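PDB 7ADK: putative immunoglobulin-blocking virulence protein from Mycoplasma mycoides subsp. capri, which probably binds host immunoglobulins and blocks their action, and forms a complex with a lipoprotein. Local coordinates for residues S317-I320 with I326-N329; R346-S349 with D355-E358; E427-S432 with S459-K464; R613-K618 with T642-E647; K693-D698 with S727-K732. All coordinates share one frame; numbering follows the deposited sequence.

Contact 1. Residues S317-I320 with I326-N329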
# COMPACT_ATOMS: atom_id res chain seq x y z
N SER A 317 35.91 16.54 2.67
CA SER A 317 35.01 17.59 3.17
C SER A 317 35.59 19.00 3.04
O SER A 317 34.92 19.97 3.37
CB SER A 317 34.71 17.33 4.64
OG SER A 317 34.16 16.04 4.81
N ALA A 318 36.85 19.13 2.62
CA ALA A 318 37.55 20.40 2.50
C ALA A 318 36.98 21.28 1.38
O ALA A 318 36.83 20.81 0.26
CB ALA A 318 39.04 20.13 2.27
N PHE A 319 36.78 22.56 1.66
CA PHE A 319 36.44 23.59 0.68
C PHE A 319 37.29 24.84 0.91
O PHE A 319 37.93 25.00 1.93
CB PHE A 319 34.93 23.89 0.69
CG PHE A 319 34.39 24.66 1.88
CD1 PHE A 319 33.93 23.96 3.01
CD2 PHE A 319 34.31 26.06 1.85
CE1 PHE A 319 33.39 24.67 4.10
CE2 PHE A 319 33.78 26.77 2.95
CZ PHE A 319 33.32 26.07 4.07
N ILE A 320 37.32 25.73 -0.07
CA ILE A 320 38.01 27.03 0.01
C ILE A 320 36.94 28.10 0.23
O ILE A 320 36.00 28.17 -0.57
CB ILE A 320 38.77 27.26 -1.31
CG1 ILE A 320 39.85 26.19 -1.57
CG2 ILE A 320 39.41 28.65 -1.36
CD1 ILE A 320 40.13 25.97 -3.04
N ILE A 326 41.43 27.57 3.66
CA ILE A 326 40.88 26.21 3.64
C ILE A 326 39.98 25.99 4.86
O ILE A 326 40.38 26.24 5.99
CB ILE A 326 42.01 25.16 3.56
CG1 ILE A 326 42.85 25.34 2.28
CG2 ILE A 326 41.44 23.74 3.62
CD1 ILE A 326 44.01 24.36 2.20
N ASP A 327 38.78 25.48 4.63
CA ASP A 327 37.70 25.24 5.59
C ASP A 327 37.06 23.87 5.30
O ASP A 327 37.38 23.25 4.29
CB ASP A 327 36.70 26.40 5.47
CG ASP A 327 35.79 26.58 6.68
OD1 ASP A 327 35.04 27.58 6.71
OD2 ASP A 327 35.86 25.76 7.63
N SER A 328 36.18 23.35 6.15
CA SER A 328 35.51 22.07 5.85
C SER A 328 34.12 21.94 6.44
O SER A 328 33.72 22.68 7.34
CB SER A 328 36.40 20.86 6.21
OG SER A 328 36.38 20.54 7.57
N ASN A 329 33.36 20.98 5.92
CA ASN A 329 32.11 20.49 6.49
C ASN A 329 32.28 19.08 7.11
O ASN A 329 31.36 18.28 7.10
CB ASN A 329 30.98 20.63 5.44
CG ASN A 329 31.19 19.87 4.14
OD1 ASN A 329 31.78 18.80 4.08
ND2 ASN A 329 30.70 20.39 3.04

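Contact 2. Residues R346-S349 with D355-E358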
# COMPACT_ATOMS: atom_id res chain seq x y z
N ARG A 346 36.25 -4.36 17.93
CA ARG A 346 36.14 -5.13 19.16
C ARG A 346 34.95 -6.07 19.11
O ARG A 346 35.12 -7.25 19.40
CB ARG A 346 36.13 -4.15 20.34
CG ARG A 346 36.28 -4.79 21.73
CD ARG A 346 35.03 -5.50 22.27
NE ARG A 346 33.84 -4.66 22.17
CZ ARG A 346 33.52 -3.63 22.91
NH1 ARG A 346 34.16 -3.28 23.98
NH2 ARG A 346 32.51 -2.93 22.57
N ASP A 347 33.79 -5.62 18.66
CA ASP A 347 32.60 -6.48 18.55
C ASP A 347 32.73 -7.60 17.50
O ASP A 347 32.46 -8.76 17.81
CB ASP A 347 31.32 -5.65 18.36
CG ASP A 347 30.84 -4.82 19.57
OD1 ASP A 347 31.65 -4.48 20.46
OD2 ASP A 347 29.63 -4.51 19.67
N ASN A 348 33.18 -7.32 16.28
CA ASN A 348 33.37 -8.35 15.25
C ASN A 348 34.46 -9.38 15.58
O ASN A 348 34.39 -10.52 15.15
CB ASN A 348 33.66 -7.68 13.90
CG ASN A 348 32.46 -7.00 13.27
OD1 ASN A 348 31.36 -7.52 13.20
ND2 ASN A 348 32.62 -5.81 12.79
N SER A 349 35.47 -8.99 16.36
CA SER A 349 36.62 -9.83 16.70
C SER A 349 36.46 -10.67 17.97
O SER A 349 37.22 -11.62 18.14
CB SER A 349 37.89 -9.00 16.76
OG SER A 349 37.82 -8.04 17.79
N ASP A 355 33.89 -15.12 14.25
CA ASP A 355 34.59 -13.84 14.37
C ASP A 355 35.51 -13.51 13.18
O ASP A 355 35.95 -14.40 12.44
CB ASP A 355 35.45 -13.87 15.64
CG ASP A 355 36.53 -14.95 15.61
OD1 ASP A 355 36.19 -16.15 15.64
OD2 ASP A 355 37.73 -14.61 15.56
N TYR A 356 35.84 -12.22 13.01
CA TYR A 356 36.78 -11.72 12.00
C TYR A 356 37.50 -10.45 12.48
O TYR A 356 37.00 -9.72 13.32
CB TYR A 356 36.06 -11.54 10.66
CG TYR A 356 34.85 -10.63 10.61
CD1 TYR A 356 35.00 -9.26 10.35
CD2 TYR A 356 33.56 -11.18 10.74
CE1 TYR A 356 33.87 -8.44 10.21
CE2 TYR A 356 32.43 -10.36 10.59
CZ TYR A 356 32.58 -8.99 10.31
OH TYR A 356 31.50 -8.21 10.12
N ASP A 357 38.71 -10.19 11.97
CA ASP A 357 39.61 -9.16 12.51
C ASP A 357 39.31 -7.73 12.04
O ASP A 357 39.81 -6.76 12.60
CB ASP A 357 41.05 -9.55 12.16
CG ASP A 357 42.11 -8.90 13.04
OD1 ASP A 357 43.27 -8.81 12.60
OD2 ASP A 357 41.81 -8.49 14.18
N GLU A 358 38.53 -7.58 10.97
CA GLU A 358 38.08 -6.29 10.42
C GLU A 358 36.99 -5.62 11.28
O GLU A 358 36.44 -6.23 12.19
CB GLU A 358 37.52 -6.50 9.00
CG GLU A 358 38.51 -7.10 7.99
CD GLU A 358 37.84 -8.10 7.06
OE1 GLU A 358 36.91 -7.74 6.32
OE2 GLU A 358 38.24 -9.27 7.08

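Contact 3. Residues E427-S432 with S459-K464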
# COMPACT_ATOMS: atom_id res chain seq x y z
N GLU A 427 7.22 -28.92 4.70
CA GLU A 427 7.94 -30.07 5.26
C GLU A 427 8.94 -29.61 6.33
O GLU A 427 8.90 -30.09 7.46
CB GLU A 427 8.61 -30.86 4.15
CG GLU A 427 9.33 -32.13 4.63
CD GLU A 427 8.45 -33.28 5.09
OE1 GLU A 427 7.22 -33.13 5.24
OE2 GLU A 427 8.99 -34.39 5.31
N ALA A 428 9.79 -28.61 6.03
CA ALA A 428 10.70 -28.05 7.03
C ALA A 428 9.96 -27.49 8.25
O ALA A 428 10.41 -27.68 9.37
CB ALA A 428 11.57 -26.97 6.41
N TYR A 429 8.81 -26.83 8.09
CA TYR A 429 8.04 -26.35 9.24
C TYR A 429 7.44 -27.50 10.05
O TYR A 429 7.64 -27.56 11.26
CB TYR A 429 6.99 -25.33 8.78
CG TYR A 429 6.21 -24.71 9.91
CD1 TYR A 429 6.85 -23.87 10.83
CD2 TYR A 429 4.84 -24.98 10.06
CE1 TYR A 429 6.13 -23.28 11.88
CE2 TYR A 429 4.11 -24.39 11.11
CZ TYR A 429 4.76 -23.54 12.03
OH TYR A 429 4.06 -22.95 13.02
N ARG A 430 6.78 -28.47 9.40
CA ARG A 430 6.26 -29.71 10.01
C ARG A 430 7.33 -30.47 10.80
O ARG A 430 7.07 -30.92 11.91
CB ARG A 430 5.67 -30.58 8.89
CG ARG A 430 5.28 -32.01 9.30
CD ARG A 430 4.90 -32.83 8.07
NE ARG A 430 4.81 -34.27 8.40
CZ ARG A 430 5.62 -35.24 8.02
NH1 ARG A 430 6.60 -35.09 7.19
NH2 ARG A 430 5.45 -36.43 8.50
N ARG A 431 8.52 -30.62 10.23
CA ARG A 431 9.60 -31.43 10.80
C ARG A 431 10.59 -30.67 11.68
O ARG A 431 11.29 -31.32 12.44
CB ARG A 431 10.34 -32.18 9.69
CG ARG A 431 9.41 -33.22 9.04
CD ARG A 431 10.18 -34.24 8.22
NE ARG A 431 11.10 -35.04 9.04
CZ ARG A 431 12.09 -35.78 8.59
NH1 ARG A 431 12.30 -35.91 7.32
NH2 ARG A 431 12.86 -36.39 9.40
N SER A 432 10.64 -29.35 11.64
CA SER A 432 11.62 -28.55 12.39
C SER A 432 11.70 -28.94 13.86
O SER A 432 12.79 -29.25 14.33
CB SER A 432 11.33 -27.05 12.28
OG SER A 432 10.01 -26.72 12.66
N SER A 459 1.07 -15.14 8.24
CA SER A 459 1.59 -14.14 9.17
C SER A 459 1.34 -14.45 10.65
O SER A 459 2.02 -13.93 11.52
CB SER A 459 1.00 -12.78 8.83
OG SER A 459 1.16 -12.50 7.46
N ASP A 460 0.38 -15.31 10.95
CA ASP A 460 0.04 -15.78 12.29
C ASP A 460 0.78 -17.07 12.69
O ASP A 460 0.54 -17.60 13.77
CB ASP A 460 -1.48 -15.99 12.39
CG ASP A 460 -2.02 -17.11 11.49
OD1 ASP A 460 -1.56 -17.25 10.34
OD2 ASP A 460 -2.94 -17.84 11.94
N GLN A 461 1.67 -17.57 11.84
CA GLN A 461 2.47 -18.79 12.04
C GLN A 461 3.24 -18.75 13.37
O GLN A 461 4.04 -17.85 13.61
CB GLN A 461 3.40 -18.90 10.84
CG GLN A 461 4.38 -20.07 10.84
CD GLN A 461 5.32 -20.11 9.65
OE1 GLN A 461 6.08 -21.03 9.47
NE2 GLN A 461 5.33 -19.14 8.77
N ALA A 462 3.00 -19.73 14.24
CA ALA A 462 3.56 -19.78 15.58
C ALA A 462 4.96 -20.42 15.59
O ALA A 462 5.23 -21.35 14.84
CB ALA A 462 2.58 -20.53 16.48
N PHE A 463 5.83 -19.96 16.50
CA PHE A 463 7.19 -20.48 16.68
C PHE A 463 7.58 -20.79 18.13
O PHE A 463 8.63 -21.40 18.33
CB PHE A 463 8.22 -19.55 16.02
CG PHE A 463 8.15 -19.49 14.52
CD1 PHE A 463 8.74 -20.51 13.78
CD2 PHE A 463 7.50 -18.43 13.87
CE1 PHE A 463 8.64 -20.51 12.38
CE2 PHE A 463 7.43 -18.42 12.47
CZ PHE A 463 7.99 -19.47 11.73
N LYS A 464 6.75 -20.48 19.14
CA LYS A 464 7.06 -20.73 20.56
C LYS A 464 7.33 -22.22 20.85
O LYS A 464 8.20 -22.52 21.67
CB LYS A 464 5.95 -20.18 21.49
CG LYS A 464 5.86 -18.64 21.55
CD LYS A 464 4.89 -18.13 22.63
CE LYS A 464 4.82 -16.59 22.69
NZ LYS A 464 3.91 -16.08 23.74

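Contact 4. Residues R613-K618 with T642-E647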
# COMPACT_ATOMS: atom_id res chain seq x y z
N ARG A 613 -0.99 -6.57 23.60
CA ARG A 613 -1.09 -7.97 24.02
C ARG A 613 -1.49 -8.12 25.49
O ARG A 613 -1.85 -9.22 25.88
CB ARG A 613 0.22 -8.72 23.76
CG ARG A 613 0.65 -8.75 22.29
CD ARG A 613 2.03 -9.38 22.19
NE ARG A 613 2.60 -9.29 20.84
CZ ARG A 613 3.87 -9.34 20.52
NH1 ARG A 613 4.81 -9.48 21.39
NH2 ARG A 613 4.23 -9.25 19.29
N VAL A 614 -1.44 -7.06 26.31
CA VAL A 614 -1.59 -7.13 27.77
C VAL A 614 -2.77 -6.27 28.23
O VAL A 614 -2.67 -5.06 28.42
CB VAL A 614 -0.26 -6.87 28.48
CG1 VAL A 614 0.51 -5.63 28.04
CG2 VAL A 614 -0.40 -6.83 30.00
N THR A 615 -3.92 -6.91 28.36
CA THR A 615 -5.23 -6.24 28.29
C THR A 615 -5.62 -5.42 29.52
O THR A 615 -6.55 -4.62 29.45
CB THR A 615 -6.36 -7.25 27.97
OG1 THR A 615 -6.56 -8.15 29.03
CG2 THR A 615 -6.06 -8.06 26.72
N GLY A 616 -4.93 -5.60 30.66
CA GLY A 616 -5.25 -4.89 31.90
C GLY A 616 -4.73 -3.45 31.99
O GLY A 616 -5.29 -2.64 32.72
N ILE A 617 -3.70 -3.09 31.22
CA ILE A 617 -3.04 -1.78 31.28
C ILE A 617 -3.86 -0.73 30.51
O ILE A 617 -4.17 -0.90 29.33
CB ILE A 617 -1.59 -1.87 30.76
CG1 ILE A 617 -0.80 -2.90 31.58
CG2 ILE A 617 -0.89 -0.51 30.82
CD1 ILE A 617 0.58 -3.20 31.04
N LYS A 618 -4.19 0.39 31.17
CA LYS A 618 -4.99 1.49 30.59
C LYS A 618 -4.27 2.83 30.56
O LYS A 618 -4.76 3.79 29.98
CB LYS A 618 -6.32 1.56 31.36
CG LYS A 618 -7.25 0.39 30.97
CD LYS A 618 -8.52 0.31 31.81
CE LYS A 618 -8.31 -0.18 33.25
NZ LYS A 618 -8.01 -1.62 33.36
N THR A 642 0.62 2.56 22.61
CA THR A 642 -0.48 1.71 22.14
C THR A 642 -1.07 0.93 23.30
O THR A 642 -0.35 0.34 24.09
CB THR A 642 -0.07 0.80 20.98
OG1 THR A 642 0.60 1.52 19.97
CG2 THR A 642 -1.28 0.15 20.34
N LEU A 643 -2.39 0.94 23.40
CA LEU A 643 -3.19 0.32 24.44
C LEU A 643 -4.13 -0.71 23.82
O LEU A 643 -4.67 -0.53 22.73
CB LEU A 643 -3.98 1.42 25.17
CG LEU A 643 -3.12 2.42 25.95
CD1 LEU A 643 -3.98 3.55 26.49
CD2 LEU A 643 -2.39 1.76 27.09
N TYR A 644 -4.40 -1.78 24.56
CA TYR A 644 -5.50 -2.66 24.22
C TYR A 644 -6.85 -1.96 24.38
O TYR A 644 -7.12 -1.37 25.43
CB TYR A 644 -5.42 -3.91 25.05
CG TYR A 644 -6.54 -4.87 24.74
CD1 TYR A 644 -6.50 -5.61 23.55
CD2 TYR A 644 -7.63 -4.99 25.61
CE1 TYR A 644 -7.53 -6.51 23.26
CE2 TYR A 644 -8.65 -5.90 25.33
CZ TYR A 644 -8.59 -6.68 24.16
OH TYR A 644 -9.52 -7.61 23.91
N ASN A 645 -7.73 -2.08 23.38
CA ASN A 645 -9.16 -1.84 23.55
C ASN A 645 -10.03 -2.74 22.67
O ASN A 645 -9.63 -3.16 21.59
CB ASN A 645 -9.51 -0.36 23.37
CG ASN A 645 -10.82 -0.03 24.04
OD1 ASN A 645 -11.27 -0.69 24.96
ND2 ASN A 645 -11.52 0.97 23.60
N ASN A 646 -11.23 -3.02 23.16
CA ASN A 646 -12.08 -4.16 22.81
C ASN A 646 -13.48 -3.73 22.32
O ASN A 646 -14.15 -4.45 21.58
CB ASN A 646 -12.17 -4.97 24.11
CG ASN A 646 -12.63 -6.40 23.99
OD1 ASN A 646 -13.13 -6.86 22.99
ND2 ASN A 646 -12.44 -7.19 25.01
N GLU A 647 -13.91 -2.54 22.73
CA GLU A 647 -15.23 -1.94 22.50
C GLU A 647 -15.07 -0.54 21.92
O GLU A 647 -13.99 0.04 21.98
CB GLU A 647 -16.01 -1.88 23.82
CG GLU A 647 -16.48 -3.23 24.37
CD GLU A 647 -15.59 -3.90 25.42
OE1 GLU A 647 -14.74 -3.24 26.06
OE2 GLU A 647 -15.75 -5.13 25.61

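Contact 5. Residues K693-D698 with S727-K732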
# COMPACT_ATOMS: atom_id res chain seq x y z
N LYS A 693 -17.36 6.45 41.22
CA LYS A 693 -17.92 7.66 41.85
C LYS A 693 -16.91 8.79 42.10
O LYS A 693 -17.34 9.92 42.33
CB LYS A 693 -18.62 7.29 43.17
CG LYS A 693 -19.74 6.25 43.03
CD LYS A 693 -20.37 5.93 44.39
CE LYS A 693 -21.42 4.80 44.32
NZ LYS A 693 -20.81 3.45 44.28
N THR A 694 -15.60 8.51 42.12
CA THR A 694 -14.57 9.44 42.61
C THR A 694 -14.35 10.63 41.66
O THR A 694 -14.09 10.45 40.47
CB THR A 694 -13.25 8.69 42.83
OG1 THR A 694 -13.45 7.56 43.64
CG2 THR A 694 -12.17 9.54 43.47
N LEU A 695 -14.35 11.86 42.21
CA LEU A 695 -14.13 13.10 41.46
C LEU A 695 -12.68 13.22 40.94
O LEU A 695 -11.74 12.80 41.60
CB LEU A 695 -14.46 14.34 42.32
CG LEU A 695 -15.91 14.46 42.83
CD1 LEU A 695 -16.15 13.72 44.15
CD2 LEU A 695 -16.26 15.93 43.06
N LEU A 696 -12.49 13.84 39.77
CA LEU A 696 -11.15 14.14 39.23
C LEU A 696 -10.46 15.28 39.99
O LEU A 696 -11.08 16.28 40.34
CB LEU A 696 -11.23 14.50 37.74
CG LEU A 696 -11.87 13.45 36.83
CD1 LEU A 696 -11.93 14.02 35.43
CD2 LEU A 696 -11.08 12.15 36.78
N SER A 697 -9.15 15.15 40.17
CA SER A 697 -8.25 16.22 40.62
C SER A 697 -7.73 17.06 39.44
O SER A 697 -8.03 16.78 38.28
CB SER A 697 -7.08 15.60 41.38
OG SER A 697 -6.26 14.84 40.53
N ASP A 698 -6.89 18.05 39.72
CA ASP A 698 -6.17 18.87 38.74
C ASP A 698 -5.36 18.02 37.74
O ASP A 698 -5.52 18.17 36.53
CB ASP A 698 -5.29 19.86 39.51
CG ASP A 698 -4.55 20.88 38.65
OD1 ASP A 698 -5.02 21.22 37.55
OD2 ASP A 698 -3.50 21.36 39.08
N SER A 727 -22.03 13.19 40.10
CA SER A 727 -22.65 14.52 40.03
C SER A 727 -22.76 15.07 38.60
O SER A 727 -23.45 16.06 38.40
CB SER A 727 -21.79 15.51 40.81
OG SER A 727 -21.48 15.03 42.11
N ASP A 728 -22.06 14.48 37.62
CA ASP A 728 -21.65 15.17 36.39
C ASP A 728 -20.82 16.41 36.74
O ASP A 728 -21.20 17.57 36.55
CB ASP A 728 -22.80 15.38 35.39
CG ASP A 728 -23.39 14.07 34.88
OD1 ASP A 728 -22.61 13.22 34.38
OD2 ASP A 728 -24.62 13.89 34.92
N GLU A 729 -19.65 16.13 37.32
CA GLU A 729 -18.57 17.09 37.64
C GLU A 729 -17.95 17.70 36.37
O GLU A 729 -17.56 18.86 36.33
CB GLU A 729 -17.45 16.35 38.39
CG GLU A 729 -17.85 15.60 39.68
CD GLU A 729 -18.63 14.27 39.48
OE1 GLU A 729 -18.61 13.69 38.38
OE2 GLU A 729 -19.31 13.83 40.43
N LEU A 730 -17.88 16.88 35.32
CA LEU A 730 -17.63 17.25 33.93
C LEU A 730 -18.96 17.69 33.29
O LEU A 730 -20.03 17.32 33.77
CB LEU A 730 -17.03 16.03 33.23
CG LEU A 730 -15.66 15.59 33.78
CD1 LEU A 730 -15.38 14.12 33.47
CD2 LEU A 730 -14.52 16.42 33.22
N LYS A 731 -18.91 18.49 32.21
CA LYS A 731 -20.09 19.23 31.69
C LYS A 731 -20.38 18.99 30.19
O LYS A 731 -21.03 19.81 29.57
CB LYS A 731 -19.97 20.72 32.07
CG LYS A 731 -19.95 20.95 33.60
CD LYS A 731 -19.66 22.39 34.00
CE LYS A 731 -18.19 22.78 33.80
NZ LYS A 731 -17.89 24.13 34.30
N LYS A 732 -19.87 17.91 29.59
CA LYS A 732 -19.83 17.66 28.12
C LYS A 732 -20.34 16.26 27.68
O LYS A 732 -20.39 15.98 26.49
CB LYS A 732 -18.37 17.86 27.63
CG LYS A 732 -18.13 19.08 26.73
CD LYS A 732 -18.18 20.45 27.42
CE LYS A 732 -17.13 20.62 28.52
NZ LYS A 732 -17.01 22.02 28.98

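Contact 1. Residues S317-I320 with I326-N329
Phe319 and Asp327 form the hydrogen-bonded pair of a small antiparallel beta hairpin. Phe319 N gives to Asp327 O at 2.8 Å, and Asp327 N returns the bond to Phe319 O at 2.9 Å. Beyond them, Asn329 N reaches Ser317 O at 3.2 Å, carrying the pairing to the residue just before strand 318-320. The short strands diverge noticeably, their directions 134° apart.

The same pair also meets through its side chains. With CG of Phe319 set between its backbone N and carbonyl carbon (chi1 73°), the ring swings across to Asp327, whose CB lies over one face, 3.9 Å from the centroid, in a CH-pi contact. The carboxylate runs alongside, its plane 30° from that of the ring. Its OD2 takes the N-H of Ser328 (2.8 Å) and a bond from Ser303 OG.

On the other face of the hairpin, Ala318, Ile326 and Ser328 meet Ile313 of strand 312-313, and Ala318 and Ile326 also pack on helix 182-194, where small or branched apolar groups suit a buried surface.

Asp327 thus offers carbon to the aromatic face and oxygen to hydrogen-bond donors, so a charged residue can sit beside a phenylalanine without giving up its polar partners.

Contact 2. Residues R346-S349 with D355-E358
Asn348 and Tyr356 are brought together by their first torsions: Asn348 CG stands anti to its own carbonyl carbon (chi1 -72°), while Tyr356 CG sits between its backbone N and carbonyl carbon (chi1 57°), which bends the ring back toward the helix although its CB starts out away from it. The setting is a helix followed by a returning loop. Helix 339-351 widens into a pi-type turn at 347-349, and after it the irregular chain 355-358 doubles back along its flank.

One backbone bond ties the two. Tyr356 N donates to Asn348 O at 3.1 Å. Two CA-H...O contacts accompany it, Asp355 CA to Asn348 O at 3.4 Å and Ser349 CA to Tyr356 O at the same distance.

Asparagine suits its place because its CB and flat amide can lie along the tyrosine face while OD1 remains able to accept a hydrogen bond from Arg352 NH1. The CB is 4.0 Å from the ring centroid, in a CH-pi contact, and the amide follows the ring with planes 19° apart. The tyrosine hydroxyl is also occupied outside the contact, Tyr356 OH being bonded to Tyr360 O. Asp355 OD1 forms a salt bridge with Arg403 NH1, which ties the loop to a residue of strand 396-403.

On the far flank of the helix Arg346 grips Asp347 side-on, its NE and NH2 both directed at the single oxygen OD1, each at 2.8 Å.

Contact 3. Residues E427-S432 with S459-K464
Tyr429 OH donates to the backbone oxygen Ala462 O at 2.7 Å, meeting a lone pair in the carbonyl plane. It is the hydrogen bond that joins helix 426-442 to the loop 459-464, and tyrosine suits the task because it is long enough to span segments whose nearest CA atoms, of Tyr429 and Phe463, are 9.5 Å apart. With CG anti to the backbone N (chi1 -176°), the phenol projects straight from the helix to the loop.

Two neighbours of Ala462 frame the ring. Gln461 slides past it in the opposite direction, with its CG 3.7 Å from Tyr429 CZ. Phe463 meets it in an offset edge-to-face pair: the edge of Tyr429 points at the phenylalanine face, the planes 76° apart and the centroids 5.8 Å apart.

The helix is the connection of a beta-alpha-beta crossover between the parallel strands 415-422 and 448-454, and the loop follows the second strand. Phe463 stands at the N-cap position of helix 464-467, whose Ile466 also touches Tyr429. The other side of the loop faces the lipoprotein: Phe463 N bonds Glu680 of that chain, and Asp460 bonds its Asn678.

Tyr429 therefore joins the loop through a hydrogen bond and through ring packing, its hydroxyl fixing a main-chain carbonyl while its ring is bordered by the glutamine side chain and an aromatic group. Such a grip is consistent with a loop kept in one shape where it meets the partner protein.

Contact 4. Residues R613-K618 with T642-E647
Tyr644 and Thr615 make the main meeting, a methyl group set on an aromatic face. Thr615 CG2 stands over the centre of the Tyr644 ring, 3.6 Å from the centroid and 11° off the ring normal, in a CH-pi contact; CB follows at 3.5 Å from Tyr644 CD2. The two side chains run side by side in the same direction. Tyr644 reaches this place because its CG is anti to the backbone N (chi1 -180°), which lays the ring against the threonine. A beta-branched residue fits here: CG2 goes to the ring while OG1 is left to a hydrogen bond elsewhere.

Thr615 belongs to a type I beta turn from Val614 to Ile617. The turn lies in the chain that leaves strand 608-610, and Tyr644 comes directly after strand 640-643. These two strands are neighbours in a parallel five-stranded sheet whose strands follow one another in chain order, so the contact joins what follows the C-terminal ends of adjacent strands.

Leu643, last residue of its strand, supplies the rest. Its CD1 reaches Lys618 O at 3.6 Å and its CD2 Ile617 O at 3.9 Å, a branched end resting on main chain at the end of the turn and just after it, while its own side chain also packs on Phe679 of strand 676-679. Lys618 O is bonded to Tyr707 OH, and Lys618 NZ turns back to Gly616 O at 3.0 Å. Thr683 of the lipoprotein chain packs on both Thr615 and Tyr644.

Contact 5. Residues K693-D698 with S727-K732
Leu695 and Glu729 mark the closest approach of two irregular chain segments, with CA atoms 7.1 Å apart, so side chains rather than backbones bridge the interval.

Leu695 CD2 lies 3.7 Å from Glu729 CG, and the two side chains cross at about a right angle. Glutamate can serve an apolar neighbour here because its chain bends at chi2 (74°): the methylene CG is offered to the leucine while the carboxylate folds back to its own segment. There OE2 accepts from Ser727 N at 2.8 Å, met from above the carboxylate plane, and weakly from Ser727 OG; OE1 is bonded to Gln722 NE2. The charged end is thus occupied by donors on its own side of the contact.

The second meeting is purely apolar. Leu696 CD1 touches Leu730 CD1 at 4.0 Å, with CD2 of Leu730 only slightly farther, and again the side chains cross nearly perpendicularly. The branched ends of two leucines suit an apolar meeting of partly exposed residues.

Both of these leucines also rest on Leu704 of helix 698-709, which begins just after Leu696 with Ser697 at the N-cap position. Leu730 further touches Arg701 of that helix and Gln720 of strand 720-722, so the contact packs on the N-terminal half of the helix and brings the chain beyond the strand back against it.

The five contacts follow one another along the chain, each closing before the next opens. Contact 1 lies in a hairpin of a small antiparallel sheet completed by strand 312-313, about 34 Å from contact 2 between centres, although strand 326-332 and helix 339-351 are consecutive. Contact 3 lies beside the mixed sheet, between a crossover helix and a loop; contact 4 lies at the ends of adjacent strands of the parallel sheet. Their nearest atoms are about 7 Å apart, and both touch the lipoprotein, so together they form part of its binding surface. Contact 5 lies about 24 Å from contact 4, centre to centre, near the modelled C-terminal end. Contacts 1 and 5 are about 63 Å apart between centres, the widest separation of the set.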